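Local coordinates for protein uricase (Bacillus fastidiosus, PDB 4R8X) that probably catalyses the oxidation of urate to 5-hydroxyisourate, the first step of urate degradation towards (S)-allantoin, as a urate oxidase of the uricase family, at residues D[245-248]-D[249-253]. Sequence-based numbering, arbitrary orientation.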
loop_
_atom_site.group_PDB
_atom_site.type_symbol
_atom_site.label_atom_id
_atom_site.label_comp_id
_atom_site.label_asym_id
_atom_site.label_seq_id
_atom_site.Cartn_x
_atom_site.Cartn_y
_atom_site.Cartn_z
ATOM N N GLN D 245 25.760 11.364 0.288
ATOM C CA GLN D 245 26.796 10.939 -0.651
ATOM C C GLN D 245 28.062 10.551 0.095
ATOM O O GLN D 245 28.602 9.468 -0.099
ATOM C CB GLN D 245 27.126 12.056 -1.648
ATOM C CG GLN D 245 26.058 12.300 -2.701
ATOM C CD GLN D 245 25.040 13.348 -2.295
ATOM O OE1 GLN D 245 24.686 13.475 -1.117
ATOM N NE2 GLN D 245 24.559 14.108 -3.275
ATOM N N HIS D 246 28.519 11.456 0.953
ATOM C CA HIS D 246 29.705 11.241 1.767
ATOM C C HIS D 246 29.527 10.044 2.708
ATOM O O HIS D 246 30.409 9.199 2.831
ATOM C CB HIS D 246 30.005 12.533 2.532
ATOM C CG HIS D 246 31.151 12.435 3.488
ATOM N ND1 HIS D 246 30.993 12.574 4.850
ATOM C CD2 HIS D 246 32.474 12.228 3.280
ATOM C CE1 HIS D 246 32.170 12.456 5.440
ATOM N NE2 HIS D 246 33.085 12.245 4.510
ATOM N N LEU D 247 28.373 9.966 3.358
ATOM C CA LEU D 247 28.082 8.860 4.266
ATOM C C LEU D 247 28.202 7.486 3.609
ATOM O O LEU D 247 28.865 6.593 4.147
ATOM C CB LEU D 247 26.696 9.037 4.877
ATOM C CG LEU D 247 26.164 7.864 5.701
ATOM C CD1 LEU D 247 27.034 7.635 6.935
ATOM C CD2 LEU D 247 24.727 8.133 6.087
ATOM N N ILE D 248 27.582 7.314 2.447
ATOM C CA ILE D 248 27.552 5.994 1.845
ATOM C C ILE D 248 28.917 5.601 1.300
ATOM O O ILE D 248 29.251 4.416 1.260
ATOM C CB ILE D 248 26.425 5.827 0.795
ATOM C CG1 ILE D 248 26.566 6.825 -0.353
ATOM C CG2 ILE D 248 25.064 5.975 1.467
ATOM C CD1 ILE D 248 25.561 6.575 -1.466
ATOM N N TYR D 249 29.725 6.588 0.921
ATOM C CA TYR D 249 31.094 6.285 0.532
ATOM C C TYR D 249 31.817 5.606 1.697
ATOM O O TYR D 249 32.457 4.560 1.531
ATOM C CB TYR D 249 31.838 7.559 0.118
ATOM C CG TYR D 249 33.268 7.336 -0.337
ATOM C CD1 TYR D 249 33.558 6.485 -1.396
ATOM C CD2 TYR D 249 34.328 7.989 0.288
ATOM C CE1 TYR D 249 34.865 6.291 -1.819
ATOM C CE2 TYR D 249 35.634 7.799 -0.132
ATOM C CZ TYR D 249 35.893 6.947 -1.183
ATOM O OH TYR D 249 37.188 6.748 -1.609
ATOM N N HIS D 250 31.686 6.187 2.884
ATOM C CA HIS D 250 32.327 5.641 4.072
ATOM C C HIS D 250 31.727 4.333 4.573
ATOM O O HIS D 250 32.445 3.471 5.060
ATOM C CB HIS D 250 32.384 6.699 5.169
ATOM C CG HIS D 250 33.441 7.725 4.928
ATOM N ND1 HIS D 250 34.676 7.666 5.533
ATOM C CD2 HIS D 250 33.478 8.793 4.095
ATOM C CE1 HIS D 250 35.416 8.678 5.116
ATOM N NE2 HIS D 250 34.720 9.367 4.231
ATOM N N ILE D 251 30.417 4.170 4.443
ATOM C CA ILE D 251 29.823 2.886 4.750
ATOM C C ILE D 251 30.407 1.826 3.813
ATOM O O ILE D 251 30.795 0.736 4.251
ATOM C CB ILE D 251 28.291 2.927 4.633
ATOM C CG1 ILE D 251 27.697 3.828 5.729
ATOM C CG2 ILE D 251 27.734 1.511 4.720
ATOM C CD1 ILE D 251 26.193 4.108 5.575
ATOM N N GLY D 252 30.486 2.159 2.528
ATOM C CA GLY D 252 31.029 1.238 1.547
ATOM C C GLY D 252 32.475 0.865 1.821
ATOM O O GLY D 252 32.828 -0.310 1.752
ATOM N N LEU D 253 33.304 1.860 2.119
ATOM C CA LEU D 253 34.710 1.605 2.449
ATOM C C LEU D 253 34.831 0.647 3.626
ATOM O O LEU D 253 35.675 -0.248 3.625
ATOM C CB LEU D 253 35.437 2.916 2.790
ATOM C CG LEU D 253 35.645 3.937 1.671
ATOM C CD1 LEU D 253 36.218 5.227 2.253
ATOM C CD2 LEU D 253 36.544 3.394 0.563
#
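His246 and His250, one helical turn apart, show how i/i+4 spacing brings like side chains together on one flank of a helix. Their imidazoles meet obliquely, the planes at 63°, with NE2 of His246 3.3 Å from NE2 of His250. The rings are placed by different first torsions. His246 swings CG anti to its own nitrogen (chi1 176°), beside its carbonyl carbon and so forward along the helix, whereas CG of His250 stays beside the backbone N (chi1 -76°), leaning back. That backward lean also puts the His250 ring edge against the His246 carbonyl, CD2 standing 3.3 Å from O in the ring plane. The ring of His246 is fixed from its far side, ND1 being hydrogen-bonded to the backbone N of Lys242. A leucine at His246 would probably leave that amide without its acceptor and take from His250 its polar neighbour.

The next flank repeats the spacing with aliphatic groups: CD1 of Ile251 rests 3.8 Å from CG of Leu247, and both side chains face helix 225-238 and strand 198-208. Ile251 N donates to Leu247 O at 2.9 Å, and Gly252 N to Ile248 O. The Tyr249 ring runs on past the turn, its hydroxyl hydrogen-bonded to Glu311 and its side chain packed on Phe58 of a second subunit. The paired flanks are regular alpha-helical i/i+4 packing on helix 244-258, which packs on the antiparallel sheet of the uricase fold and carries, near its start, Gln245, predicted to bind urate.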